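Local atomic coordinates of cysteine S-methyltransferase NleE (Escherichia coli O157:H7, PDB entry 4R29), a protein that probably methylates a zinc-finger cysteine of host TAB2 and TAB3 with S-adenosylmethionine, thereby blocking NF-kappa-B signalling as a secreted virulence effector. Residues V102-S113 with Y145-L156. The protein carries 1 engineered substitution. Sequence-based numbering, arbitrary orientation.
With SAM (S-adenosylmethionine), chain E.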
loop_
_atom_site.group_PDB
_atom_site.type_symbol
_atom_site.label_atom_id
_atom_site.label_comp_id
_atom_site.label_asym_id
_atom_site.label_seq_id
_atom_site.Cartn_x
_atom_site.Cartn_y
_atom_site.Cartn_z
ATOM N N VAL A 102 -2.606 9.952 -4.737
ATOM C CA VAL A 102 -4.003 9.619 -4.564
ATOM C C VAL A 102 -4.741 10.739 -3.809
ATOM O O VAL A 102 -5.808 11.173 -4.245
ATOM C CB VAL A 102 -4.187 8.250 -3.875
ATOM C CG1 VAL A 102 -5.644 7.988 -3.608
ATOM C CG2 VAL A 102 -3.571 7.138 -4.736
ATOM N N ILE A 103 -4.168 11.219 -2.701
ATOM C CA ILE A 103 -4.834 12.245 -1.899
ATOM C C ILE A 103 -4.905 13.599 -2.618
ATOM O O ILE A 103 -5.818 14.382 -2.386
ATOM C CB ILE A 103 -4.256 12.385 -0.466
ATOM C CG1 ILE A 103 -2.942 13.175 -0.441
ATOM C CG2 ILE A 103 -4.114 11.005 0.218
ATOM C CD1 ILE A 103 -2.462 13.491 0.987
ATOM N N SER A 104 -3.971 13.851 -3.523
ATOM C CA SER A 104 -4.012 15.074 -4.314
ATOM C C SER A 104 -4.951 14.910 -5.511
ATOM O O SER A 104 -5.109 15.820 -6.318
ATOM C CB SER A 104 -2.610 15.429 -4.808
ATOM O OG SER A 104 -2.142 14.464 -5.750
ATOM N N GLY A 105 -5.545 13.731 -5.646
ATOM C CA GLY A 105 -6.499 13.473 -6.711
ATOM C C GLY A 105 -5.930 13.188 -8.100
ATOM O O GLY A 105 -6.677 13.153 -9.079
ATOM N N LYS A 106 -4.624 12.973 -8.205
ATOM C CA LYS A 106 -4.012 12.683 -9.507
ATOM C C LYS A 106 -4.464 11.339 -10.073
ATOM O O LYS A 106 -4.528 11.161 -11.289
ATOM C CB LYS A 106 -2.492 12.656 -9.414
ATOM C CG LYS A 106 -1.818 13.999 -9.359
ATOM C CD LYS A 106 -0.339 13.813 -9.642
ATOM C CE LYS A 106 0.433 15.019 -9.247
ATOM N NZ LYS A 106 -0.008 15.430 -7.873
ATOM N N ARG A 107 -4.750 10.387 -9.194
ATOM C CA ARG A 107 -5.173 9.059 -9.629
ATOM C C ARG A 107 -6.063 8.429 -8.563
ATOM O O ARG A 107 -6.066 8.866 -7.414
ATOM C CB ARG A 107 -3.953 8.154 -9.937
ATOM C CG ARG A 107 -3.021 7.925 -8.755
ATOM C CD ARG A 107 -1.896 6.927 -9.077
ATOM N NE ARG A 107 -1.098 6.654 -7.889
ATOM C CZ ARG A 107 -0.362 5.559 -7.688
ATOM N NH1 ARG A 107 -0.296 4.595 -8.615
ATOM N NH2 ARG A 107 0.318 5.434 -6.557
ATOM N N PRO A 108 -6.824 7.397 -8.946
ATOM C CA PRO A 108 -7.777 6.790 -8.011
ATOM C C PRO A 108 -7.199 5.770 -7.000
ATOM O O PRO A 108 -7.835 5.538 -5.979
ATOM C CB PRO A 108 -8.805 6.127 -8.950
ATOM C CG PRO A 108 -8.021 5.800 -10.176
ATOM C CD PRO A 108 -7.050 6.954 -10.334
ATOM N N MET A 109 -6.068 5.139 -7.286
ATOM C CA MET A 109 -5.446 4.264 -6.284
ATOM C C MET A 109 -3.940 4.065 -6.395
ATOM O O MET A 109 -3.323 4.327 -7.429
ATOM C CB MET A 109 -6.201 2.934 -6.065
ATOM C CG MET A 109 -5.787 1.751 -6.853
ATOM S SD MET A 109 -4.247 0.848 -6.468
ATOM C CE MET A 109 -4.211 0.009 -8.055
ATOM N N GLY A 110 -3.366 3.684 -5.261
ATOM C CA GLY A 110 -1.944 3.431 -5.126
ATOM C C GLY A 110 -1.770 2.333 -4.093
ATOM O O GLY A 110 -2.706 2.002 -3.365
ATOM N N GLN A 111 -0.578 1.768 -4.028
ATOM C CA GLN A 111 -0.301 0.671 -3.111
ATOM C C GLN A 111 1.108 0.899 -2.564
ATOM O O GLN A 111 1.998 1.305 -3.294
ATOM C CB GLN A 111 -0.423 -0.682 -3.838
ATOM C CG GLN A 111 0.024 -1.901 -3.011
ATOM C CD GLN A 111 1.528 -2.144 -3.086
ATOM O OE1 GLN A 111 2.107 -2.143 -4.166
ATOM N NE2 GLN A 111 2.159 -2.349 -1.943
ATOM N N PHE A 112 1.291 0.685 -1.270
ATOM C CA PHE A 112 2.604 0.814 -0.647
ATOM C C PHE A 112 2.699 -0.163 0.527
ATOM O O PHE A 112 1.777 -0.916 0.769
ATOM C CB PHE A 112 2.885 2.272 -0.236
ATOM C CG PHE A 112 1.919 2.836 0.788
ATOM C CD1 PHE A 112 0.698 3.394 0.390
ATOM C CD2 PHE A 112 2.242 2.836 2.147
ATOM C CE1 PHE A 112 -0.185 3.935 1.326
ATOM C CE2 PHE A 112 1.362 3.377 3.097
ATOM C CZ PHE A 112 0.142 3.921 2.681
ATOM N N SER A 113 3.805 -0.149 1.257
ATOM C CA SER A 113 4.006 -1.093 2.355
ATOM C C SER A 113 4.386 -0.381 3.629
ATOM O O SER A 113 4.987 0.693 3.602
ATOM C CB SER A 113 5.130 -2.071 2.004
ATOM O OG SER A 113 4.656 -3.007 1.059
ATOM N N TYR A 145 3.100 -5.137 6.036
ATOM C CA TYR A 145 1.708 -5.079 5.590
ATOM C C TYR A 145 1.582 -4.283 4.296
ATOM O O TYR A 145 2.236 -3.267 4.128
ATOM C CB TYR A 145 0.823 -4.465 6.670
ATOM C CG TYR A 145 0.646 -5.377 7.841
ATOM C CD1 TYR A 145 1.621 -5.465 8.829
ATOM C CD2 TYR A 145 -0.481 -6.182 7.949
ATOM C CE1 TYR A 145 1.471 -6.325 9.897
ATOM C CE2 TYR A 145 -0.644 -7.040 9.022
ATOM C CZ TYR A 145 0.336 -7.108 9.991
ATOM O OH TYR A 145 0.173 -7.962 11.062
ATOM N N ILE A 146 0.754 -4.769 3.381
ATOM C CA ILE A 146 0.419 -4.032 2.168
ATOM C C ILE A 146 -0.722 -3.052 2.460
ATOM O O ILE A 146 -1.700 -3.403 3.125
ATOM C CB ILE A 146 -0.047 -4.991 1.043
ATOM C CG1 ILE A 146 0.976 -6.098 0.815
ATOM C CG2 ILE A 146 -0.328 -4.225 -0.251
ATOM C CD1 ILE A 146 2.222 -5.613 0.198
ATOM N N VAL A 147 -0.595 -1.830 1.950
ATOM C CA VAL A 147 -1.680 -0.859 2.004
ATOM C C VAL A 147 -2.115 -0.447 0.612
ATOM O O VAL A 147 -1.322 0.066 -0.180
ATOM C CB VAL A 147 -1.284 0.401 2.794
ATOM C CG1 VAL A 147 -2.505 1.310 2.985
ATOM C CG2 VAL A 147 -0.646 0.010 4.138
ATOM N N VAL A 148 -3.384 -0.682 0.312
ATOM C CA VAL A 148 -3.978 -0.230 -0.936
ATOM C C VAL A 148 -4.861 0.982 -0.633
ATOM O O VAL A 148 -5.918 0.859 0.007
ATOM C CB VAL A 148 -4.830 -1.346 -1.604
ATOM C CG1 VAL A 148 -5.401 -0.880 -2.942
ATOM C CG2 VAL A 148 -4.003 -2.625 -1.804
ATOM N N VAL A 149 -4.420 2.152 -1.085
ATOM C CA VAL A 149 -5.128 3.402 -0.816
ATOM C C VAL A 149 -5.889 3.867 -2.076
ATOM O O VAL A 149 -5.335 3.876 -3.181
ATOM C CB VAL A 149 -4.142 4.498 -0.292
ATOM C CG1 VAL A 149 -2.992 4.706 -1.277
ATOM C CG2 VAL A 149 -4.869 5.833 0.015
ATOM N N TYR A 150 -7.163 4.223 -1.910
ATOM C CA TYR A 150 -8.005 4.612 -3.046
ATOM C C TYR A 150 -9.004 5.744 -2.742
ATOM O O TYR A 150 -9.352 5.994 -1.577
ATOM C CB TYR A 150 -8.733 3.395 -3.636
ATOM C CG TYR A 150 -9.708 2.694 -2.694
ATOM C CD1 TYR A 150 -9.256 1.746 -1.774
ATOM C CD2 TYR A 150 -11.081 2.970 -2.742
ATOM C CE1 TYR A 150 -10.132 1.082 -0.927
ATOM C CE2 TYR A 150 -11.979 2.326 -1.893
ATOM C CZ TYR A 150 -11.497 1.382 -0.983
ATOM O OH TYR A 150 -12.368 0.742 -0.129
ATOM N N ARG A 151 -9.436 6.434 -3.801
ATOM C CA ARG A 151 -10.479 7.462 -3.705
ATOM C C ARG A 151 -11.834 6.784 -3.631
ATOM O O ARG A 151 -12.225 6.061 -4.554
ATOM C CB ARG A 151 -10.487 8.377 -4.936
ATOM C CG ARG A 151 -9.166 9.057 -5.284
ATOM C CD ARG A 151 -8.759 10.094 -4.259
ATOM N NE ARG A 151 -9.804 11.085 -3.995
ATOM C CZ ARG A 151 -9.572 12.318 -3.551
ATOM N NH1 ARG A 151 -8.315 12.737 -3.360
ATOM N NH2 ARG A 151 -10.594 13.142 -3.322
ATOM N N ASN A 152 -12.549 7.007 -2.539
ATOM C CA ASN A 152 -13.908 6.488 -2.391
ATOM C C ASN A 152 -14.903 7.356 -3.161
ATOM O O ASN A 152 -16.039 6.951 -3.435
ATOM C CB ASN A 152 -14.284 6.473 -0.914
ATOM C CG ASN A 152 -15.278 5.392 -0.584
ATOM O OD1 ASN A 152 -15.365 4.373 -1.280
ATOM N ND2 ASN A 152 -16.036 5.600 0.482
ATOM N N ASP A 153 -14.462 8.563 -3.501
ATOM C CA ASP A 153 -15.317 9.544 -4.162
ATOM C C ASP A 153 -15.196 9.437 -5.674
ATOM O O ASP A 153 -15.667 10.299 -6.404
ATOM C CB ASP A 153 -15.024 10.978 -3.670
ATOM C CG ASP A 153 -13.526 11.311 -3.633
ATOM O OD1 ASP A 153 -12.679 10.406 -3.771
ATOM O OD2 ASP A 153 -13.188 12.494 -3.447
ATOM N N SER A 154 -14.545 8.377 -6.137
ATOM C CA SER A 154 -14.532 8.049 -7.557
ATOM C C SER A 154 -14.803 6.566 -7.673
ATOM O O SER A 154 -14.219 5.783 -6.933
ATOM C CB SER A 154 -13.182 8.359 -8.192
ATOM O OG SER A 154 -13.005 7.595 -9.379
ATOM N N PRO A 155 -15.680 6.176 -8.613
ATOM C CA PRO A 155 -16.048 4.766 -8.764
ATOM C C PRO A 155 -14.846 3.908 -9.165
ATOM O O PRO A 155 -14.865 2.710 -8.907
ATOM C CB PRO A 155 -17.105 4.794 -9.876
ATOM C CG PRO A 155 -16.786 6.023 -10.661
ATOM C CD PRO A 155 -16.280 7.024 -9.661
ATOM N N LEU A 156 -13.819 4.517 -9.757
ATOM C CA LEU A 156 -12.598 3.791 -10.092
ATOM C C LEU A 156 -11.776 3.372 -8.864
ATOM O O LEU A 156 -10.992 2.433 -8.928
ATOM C CB LEU A 156 -11.723 4.611 -11.045
ATOM C CG LEU A 156 -12.205 4.777 -12.492
ATOM C CD1 LEU A 156 -11.374 5.812 -13.224
ATOM C CD2 LEU A 156 -12.149 3.458 -13.230
HETATM N N SAM E . 3.822 2.208 -4.969
HETATM C CA SAM E . 3.397 1.953 -6.346
HETATM C C SAM E . 2.137 2.734 -6.700
HETATM O O SAM E . 1.868 2.949 -7.887
HETATM O OXT SAM E . 1.365 3.131 -5.810
HETATM C CB SAM E . 3.121 0.475 -6.605
HETATM C CG SAM E . 4.364 -0.399 -6.665
HETATM S SD SAM E . 4.090 -2.007 -7.479
HETATM C CE SAM E . 5.797 -2.596 -7.332
HETATM C "C5'" SAM E . 4.155 -1.483 -9.210
HETATM C "C4'" SAM E . 3.892 -2.667 -10.135
HETATM O "O4'" SAM E . 3.442 -2.210 -11.398
HETATM C "C3'" SAM E . 5.148 -3.500 -10.378
HETATM O "O3'" SAM E . 5.240 -4.580 -9.468
HETATM C "C2'" SAM E . 4.983 -3.975 -11.805
HETATM O "O2'" SAM E . 4.366 -5.228 -11.739
HETATM C "C1'" SAM E . 3.994 -2.999 -12.439
HETATM N N9 SAM E . 4.617 -2.033 -13.365
HETATM C C8 SAM E . 4.235 -1.803 -14.660
HETATM N N7 SAM E . 5.000 -0.828 -15.182
HETATM C C5 SAM E . 5.867 -0.421 -14.230
HETATM C C6 SAM E . 6.863 0.545 -14.235
HETATM N N6 SAM E . 7.092 1.262 -15.330
HETATM N N1 SAM E . 7.608 0.748 -13.097
HETATM C C2 SAM E . 7.355 0.002 -11.959
HETATM N N3 SAM E . 6.362 -0.956 -11.956
HETATM C C4 SAM E . 5.627 -1.164 -13.077
#
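Arg151, at the end of strand 145-151, runs past the backbone at Arg107 and Pro108 to the C-terminal end of helix 95-103. Its chain bends at chi2 and chi3 (-68° and -53°), laying CD against Val102 CG1 and bringing NH1 to Val102 O (3.1 Å), nearly in the guanidinium plane and on a carbonyl lone pair. That oxygen also accepts from Gly105 N, within the Schellman motif that ends the helix. Asp153 grips NE and NH2 side-on, so the guanidinium is fixed in its orientation while it gives the helix's last-turn carbonyl a second donor. The Pro108 ring, rigid and apolar, packs beside Leu156 (CB to CB 3.9 Å), and Pro108 O accepts from Arg151 N (2.8 Å).

Beyond this corner, Gly110 and Phe112 form hydrogen-bonded antiparallel pairs with Val149 and Val147. Beta-branched Val149 suits an extended strand; its CG1 packs over Gly110, which has no side chain, and meets the edge of the Phe112 ring at CE1 (3.9 Å). Val147 CB sits over one ring face in a CH-pi contact, and Leu125 of helix 120-125 closes over Phe112 and Val149.

Strand 109-114 also serves the cofactor. Gln111 N donates to SAM OXT (3.0 Å), Gln111 O accepts from the SAM amine, and Arg107 clamps the carboxylate with NH1 and NH2. The arrangement pairs an edge strand with the middle strand of a three-stranded antiparallel sheet; the edge strand's backbone and preceding loop help form the methionine end of the S-adenosylmethionine pocket.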